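PDB 5T3B: glycoside Hydrolase, which probably hydrolyses glycosidic bonds in polysaccharides, as a family 50 glycoside hydrolase from a human gut Bacteroides. Local coordinates for residues S335-L340 and D356-N361; N361-W366 and V387-T392. One frame throughout, in Å; residues are numbered along the deposited sequence. Where two conformers were deposited one is given.

Interaction 1. Residues S335-L340 and D356-N361. With EDO (1,2-ethanediol), chain M.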
# COMPACT_ATOMS: atom_id res chain seq x y z
N SER A 335 -1.76 7.32 4.47
CA SER A 335 -2.97 7.67 3.70
C SER A 335 -2.97 7.16 2.26
O SER A 335 -3.88 7.53 1.53
CB SER A 335 -3.16 9.19 3.65
OG SER A 335 -2.17 9.83 2.86
N ARG A 336 -2.04 6.29 1.90
CA ARG A 336 -2.10 5.61 0.60
C ARG A 336 -1.97 6.65 -0.53
O ARG A 336 -2.90 6.93 -1.26
CB ARG A 336 -3.32 4.72 0.51
CG ARG A 336 -3.50 3.84 1.73
CD ARG A 336 -4.87 3.21 1.85
NE ARG A 336 -5.13 2.32 0.73
CZ ARG A 336 -4.69 1.07 0.69
NH1 ARG A 336 -4.89 0.34 -0.40
NH2 ARG A 336 -4.13 0.51 1.74
N LEU A 337 -0.77 7.24 -0.59
CA LEU A 337 -0.47 8.29 -1.55
C LEU A 337 -0.46 7.70 -2.92
O LEU A 337 -0.16 6.53 -3.13
CB LEU A 337 0.92 8.90 -1.23
CG LEU A 337 0.97 9.68 0.11
CD1 LEU A 337 2.40 9.86 0.54
CD2 LEU A 337 0.27 11.03 -0.04
N HIS A 338 -0.76 8.55 -3.93
CA HIS A 338 -0.90 8.07 -5.28
C HIS A 338 -0.53 9.19 -6.24
O HIS A 338 -0.06 10.25 -5.81
CB HIS A 338 -2.31 7.52 -5.54
CG HIS A 338 -3.32 8.59 -5.70
ND1 HIS A 338 -3.42 9.66 -4.85
CD2 HIS A 338 -4.30 8.74 -6.62
CE1 HIS A 338 -4.39 10.46 -5.26
NE2 HIS A 338 -4.94 9.92 -6.35
N SER A 339 -0.75 8.96 -7.54
CA SER A 339 -0.81 10.05 -8.52
C SER A 339 0.41 10.97 -8.40
O SER A 339 1.56 10.51 -8.26
CB SER A 339 -2.22 10.77 -8.39
OG SER A 339 -2.39 11.88 -9.27
N LEU A 340 0.13 12.26 -8.44
CA LEU A 340 1.17 13.28 -8.23
C LEU A 340 1.65 13.42 -6.77
O LEU A 340 2.85 13.64 -6.54
CB LEU A 340 0.72 14.62 -8.78
CG LEU A 340 0.39 14.69 -10.23
CD1 LEU A 340 -0.04 16.07 -10.61
CD2 LEU A 340 1.60 14.32 -11.01
N ASP A 356 4.36 5.89 10.83
CA ASP A 356 5.31 4.82 11.07
C ASP A 356 5.82 4.17 9.80
O ASP A 356 6.97 3.77 9.69
CB ASP A 356 4.68 3.80 11.99
CG ASP A 356 4.36 4.41 13.34
OD1 ASP A 356 5.35 4.75 14.08
OD2 ASP A 356 3.17 4.55 13.72
N VAL A 357 4.92 4.03 8.82
CA VAL A 357 5.26 3.56 7.47
C VAL A 357 4.44 4.44 6.52
O VAL A 357 3.27 4.67 6.78
CB VAL A 357 4.89 2.08 7.25
CG1 VAL A 357 5.31 1.61 5.88
CG2 VAL A 357 5.49 1.20 8.33
N ILE A 358 5.08 4.91 5.46
CA ILE A 358 4.42 5.67 4.43
C ILE A 358 3.76 4.72 3.45
O ILE A 358 4.45 3.88 2.86
CB ILE A 358 5.40 6.59 3.71
CG1 ILE A 358 6.11 7.51 4.70
CG2 ILE A 358 4.69 7.41 2.63
CD1 ILE A 358 7.27 8.25 4.12
N SER A 359 2.45 4.80 3.25
CA SER A 359 1.82 3.95 2.26
C SER A 359 1.72 4.67 0.94
O SER A 359 1.33 5.88 0.86
CB SER A 359 0.44 3.49 2.74
OG SER A 359 -0.32 4.55 3.30
N ILE A 360 1.99 3.91 -0.13
CA ILE A 360 1.98 4.41 -1.52
C ILE A 360 1.25 3.38 -2.40
O ILE A 360 1.67 2.22 -2.44
CB ILE A 360 3.39 4.69 -2.03
CG1 ILE A 360 4.05 5.83 -1.13
CG2 ILE A 360 3.38 5.02 -3.51
CD1 ILE A 360 5.49 6.11 -1.44
N ASN A 361 0.21 3.83 -3.10
CA ASN A 361 -0.39 3.03 -4.16
C ASN A 361 0.41 3.30 -5.42
O ASN A 361 0.55 4.44 -5.76
CB ASN A 361 -1.84 3.43 -4.37
CG ASN A 361 -2.78 3.13 -3.20
OD1 ASN A 361 -2.44 2.41 -2.28
ND2 ASN A 361 -3.99 3.59 -3.31
C1 EDO M . 2.82 3.47 17.45
O1 EDO M . 2.41 4.53 16.57
C2 EDO M . 4.22 3.74 18.05
O2 EDO M . 4.97 4.01 16.84
O HOH W 1 0.97 7.62 3.31
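Ser359 and Arg336 make the polar heart of this contact, in which a loop lies beside strand 358-361. The Ser359 hydroxyl stands between its own backbone N and carbonyl carbon (chi1 45°), and this brings OG to 2.8 Å from Arg336 N, a bond bent to 139° at the hydrogen. Two backbone bonds follow: Leu337 N reaches Ser359 O at 2.9 Å from above the carbonyl plane, and Asn361 N meets Leu337 O nearly end-on at 2.7 Å. They make a single bridge between Leu337 and Ile360. Beside this bridge Leu337 CD1 rests against Ile358 CG2 at 4.0 Å, and Ile347 and Ile348 of helix 345-354 pack on the same leucine. Asn361 OD1, meanwhile, lies over one face of the Arg336 guanidinium, 3.7 Å from NH1, the two planes turned by 69°. Polar partners elsewhere fix both groups: Asn253 and Glu389 hold the arginine, Thr388 the amide oxygen. Farther out, a water accepts from Ser335 N and donates to Ser359 O, while OG of Ser359 gives its proton to Leu333 O. At the start of the segment the Asp356 carboxylate ties Lys319 of helix 300-324 and the backbone N of Tyr332. An alanine at this position is likely to leave the Lys319 charge without its mate and the Tyr332 N-H without its acceptor. Ser359 thus serves two buried backbone groups of the loop, its OG accepting from Arg336 N and its O from Leu337 N, while Leu337 O is met by Asn361 N and Ser335 N by the water.

Interaction 2. Residues N361-W366 and V387-T392. With EDO (1,2-ethanediol), chain G; EDO (1,2-ethanediol), chain E.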
# COMPACT_ATOMS: atom_id res chain seq x y z
N ASN A 361 0.21 3.83 -3.10
CA ASN A 361 -0.39 3.03 -4.16
C ASN A 361 0.41 3.30 -5.42
O ASN A 361 0.55 4.44 -5.76
CB ASN A 361 -1.84 3.43 -4.37
CG ASN A 361 -2.78 3.13 -3.20
OD1 ASN A 361 -2.44 2.41 -2.28
ND2 ASN A 361 -3.99 3.59 -3.31
N TYR A 362 0.92 2.29 -6.10
CA TYR A 362 1.95 2.47 -7.14
C TYR A 362 1.46 2.01 -8.49
O TYR A 362 1.53 0.83 -8.81
CB TYR A 362 3.26 1.79 -6.74
CG TYR A 362 4.52 2.44 -7.32
CD1 TYR A 362 4.51 3.22 -8.48
CD2 TYR A 362 5.76 2.30 -6.70
CE1 TYR A 362 5.67 3.83 -8.97
CE2 TYR A 362 6.91 2.87 -7.20
CZ TYR A 362 6.86 3.64 -8.33
OH TYR A 362 8.04 4.20 -8.78
N TYR A 363 0.91 2.95 -9.25
CA TYR A 363 0.33 2.72 -10.55
C TYR A 363 1.07 3.50 -11.63
O TYR A 363 1.82 4.42 -11.40
CB TYR A 363 -1.12 3.13 -10.53
CG TYR A 363 -2.01 2.24 -9.68
CD1 TYR A 363 -2.19 0.92 -10.04
CD2 TYR A 363 -2.56 2.67 -8.50
CE1 TYR A 363 -2.96 0.08 -9.31
CE2 TYR A 363 -3.39 1.84 -7.76
CZ TYR A 363 -3.56 0.52 -8.16
OH TYR A 363 -4.37 -0.34 -7.45
N SER A 364 0.80 3.03 -12.85
CA SER A 364 1.16 3.71 -14.10
C SER A 364 2.59 3.60 -14.48
O SER A 364 3.04 4.29 -15.42
CB SER A 364 0.67 5.15 -14.13
OG SER A 364 -0.76 5.18 -13.90
N LYS A 365 3.33 2.72 -13.79
CA LYS A 365 4.74 2.43 -14.09
C LYS A 365 4.95 0.95 -14.24
O LYS A 365 4.42 0.14 -13.47
CB LYS A 365 5.68 2.97 -13.02
CG LYS A 365 5.73 4.49 -12.92
CD LYS A 365 6.33 5.23 -14.11
CE LYS A 365 6.03 6.72 -13.98
NZ LYS A 365 4.57 7.01 -14.14
N TRP A 366 5.68 0.57 -15.27
CA TRP A 366 6.02 -0.82 -15.43
C TRP A 366 7.02 -1.25 -14.35
O TRP A 366 6.96 -2.38 -13.83
CB TRP A 366 6.54 -1.09 -16.86
CG TRP A 366 6.79 -2.54 -17.11
CD1 TRP A 366 7.99 -3.17 -17.33
CD2 TRP A 366 5.78 -3.57 -17.17
NE1 TRP A 366 7.79 -4.50 -17.54
CE2 TRP A 366 6.44 -4.78 -17.42
CE3 TRP A 366 4.40 -3.55 -17.06
CZ2 TRP A 366 5.74 -5.97 -17.57
CZ3 TRP A 366 3.73 -4.73 -17.16
CH2 TRP A 366 4.40 -5.92 -17.44
N VAL A 387 4.17 -0.49 -0.42
CA VAL A 387 3.30 -0.37 -1.59
C VAL A 387 1.99 -1.00 -1.23
O VAL A 387 1.89 -2.22 -1.05
CB VAL A 387 3.95 -0.94 -2.82
CG1 VAL A 387 2.92 -0.97 -3.97
CG2 VAL A 387 5.18 -0.16 -3.19
N THR A 388 0.96 -0.20 -1.14
CA THR A 388 -0.34 -0.68 -0.69
C THR A 388 -1.24 -1.16 -1.81
O THR A 388 -2.26 -1.81 -1.53
CB THR A 388 -1.05 0.38 0.17
OG1 THR A 388 -0.76 1.70 -0.33
CG2 THR A 388 -0.58 0.30 1.60
N GLU A 389 -0.91 -0.87 -3.05
CA GLU A 389 -1.66 -1.42 -4.17
C GLU A 389 -0.75 -1.48 -5.40
O GLU A 389 -0.04 -0.52 -5.67
CB GLU A 389 -2.86 -0.55 -4.60
CG GLU A 389 -3.93 -0.31 -3.57
CD GLU A 389 -5.08 0.51 -4.01
OE1 GLU A 389 -5.29 0.76 -5.21
OE2 GLU A 389 -5.86 0.93 -3.09
N PHE A 390 -0.87 -2.58 -6.14
CA PHE A 390 -0.30 -2.74 -7.46
C PHE A 390 -0.96 -4.02 -8.03
O PHE A 390 -1.37 -4.88 -7.27
CB PHE A 390 1.21 -2.82 -7.47
CG PHE A 390 1.76 -4.12 -6.96
CD1 PHE A 390 1.70 -4.41 -5.58
CD2 PHE A 390 2.38 -5.03 -7.79
CE1 PHE A 390 2.17 -5.62 -5.11
CE2 PHE A 390 2.87 -6.22 -7.29
CZ PHE A 390 2.77 -6.55 -5.95
N TYR A 391 -1.06 -4.09 -9.38
CA TYR A 391 -1.53 -5.28 -10.07
C TYR A 391 -1.43 -5.07 -11.56
O TYR A 391 -1.25 -3.95 -12.03
CB TYR A 391 -3.00 -5.63 -9.72
CG TYR A 391 -4.03 -4.66 -10.15
CD1 TYR A 391 -4.28 -3.45 -9.48
CD2 TYR A 391 -4.83 -4.88 -11.27
CE1 TYR A 391 -5.22 -2.57 -9.90
CE2 TYR A 391 -5.74 -3.98 -11.68
CZ TYR A 391 -5.93 -2.80 -11.03
OH TYR A 391 -6.87 -1.86 -11.49
N THR A 392 -1.65 -6.17 -12.29
CA THR A 392 -2.02 -6.18 -13.69
C THR A 392 -3.25 -7.01 -13.89
O THR A 392 -3.62 -7.81 -13.01
CB THR A 392 -0.89 -6.71 -14.59
OG1 THR A 392 -0.59 -8.06 -14.25
CG2 THR A 392 0.34 -5.83 -14.50
C1 EDO G . -7.45 0.36 -8.65
O1 EDO G . -8.02 -0.41 -9.58
C2 EDO G . -6.52 1.30 -9.35
O2 EDO G . -7.15 2.25 -10.27
C1 EDO E . 1.64 9.69 -12.11
O1 EDO E . 2.50 8.83 -12.90
C2 EDO E . 0.19 9.15 -12.11
O2 EDO E . 0.26 8.01 -11.19
O HOH W 2 0.35 -1.40 -10.44
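Tyr363, in the loop that follows strand 358-361, meets Glu389 of the neighbouring parallel strand 385-394, an arrangement consistent with the (beta/alpha)8 barrel of clan GH-A, to which family 50 belongs. The tyrosine hydroxyl gives its proton to Glu389 OE1 at 2.7 Å, which accepts on its anti lone pair, away from the other oxygen, and lies in the plane of the ring. Glu389 runs straight beyond CG (chi2 -180°), which carries its carboxylate alongside Asn361. There the carboxylate and amide planes stack, 28° apart, with Asn361 CG 3.6 Å from Glu389 CD. Thr388 OG1 donates to Asn361 OD1 at 2.7 Å, tilted from the carbonyl plane, and, with Asn253 and Glu254 on the nitrogen, settles how the amide is turned; Arg336 pairs with Glu389 OE2. Glu389 O lies over one face of the Tyr363 ring and an ethanediol over the opposite face. Tyr391 CE1 lies at that ring's edge, 3.4 Å from Tyr363 OH, the two rings meeting obliquely. The same ethanediol, probably from the crystallisation liquor, though such molecules often mark pockets, hydrogen-bonds to Tyr391 OH. Tyr362 N binds Glu389 O almost straight at 3.0 Å. Just beyond, one water donates to Tyr362 O and accepts from Tyr391 N at 3.2 Å.

In the fold
Neither contact lies at the surface: both are mostly buried, with centres about 11 Å apart, and they share Asn361, the residue at which interaction 1 closes along the chain and interaction 2 opens. Strand 358-361 serves both. In interaction 1 it receives a loop through backbone bonds, a serine hydroxyl and aliphatic side chains; in interaction 2 the chain leaving it joins strand 385-394 through one backbone bond and through carboxylate, amide and phenol groups. Ile360 O probably accepts from Thr388 N, and the salt bridge from Arg336 to Glu389 spans the two. Here Leu337 and Ile358 pack toward helix 345-354, whereas in interaction 2 aromatic and acidic groups gather beside a bound ethanediol.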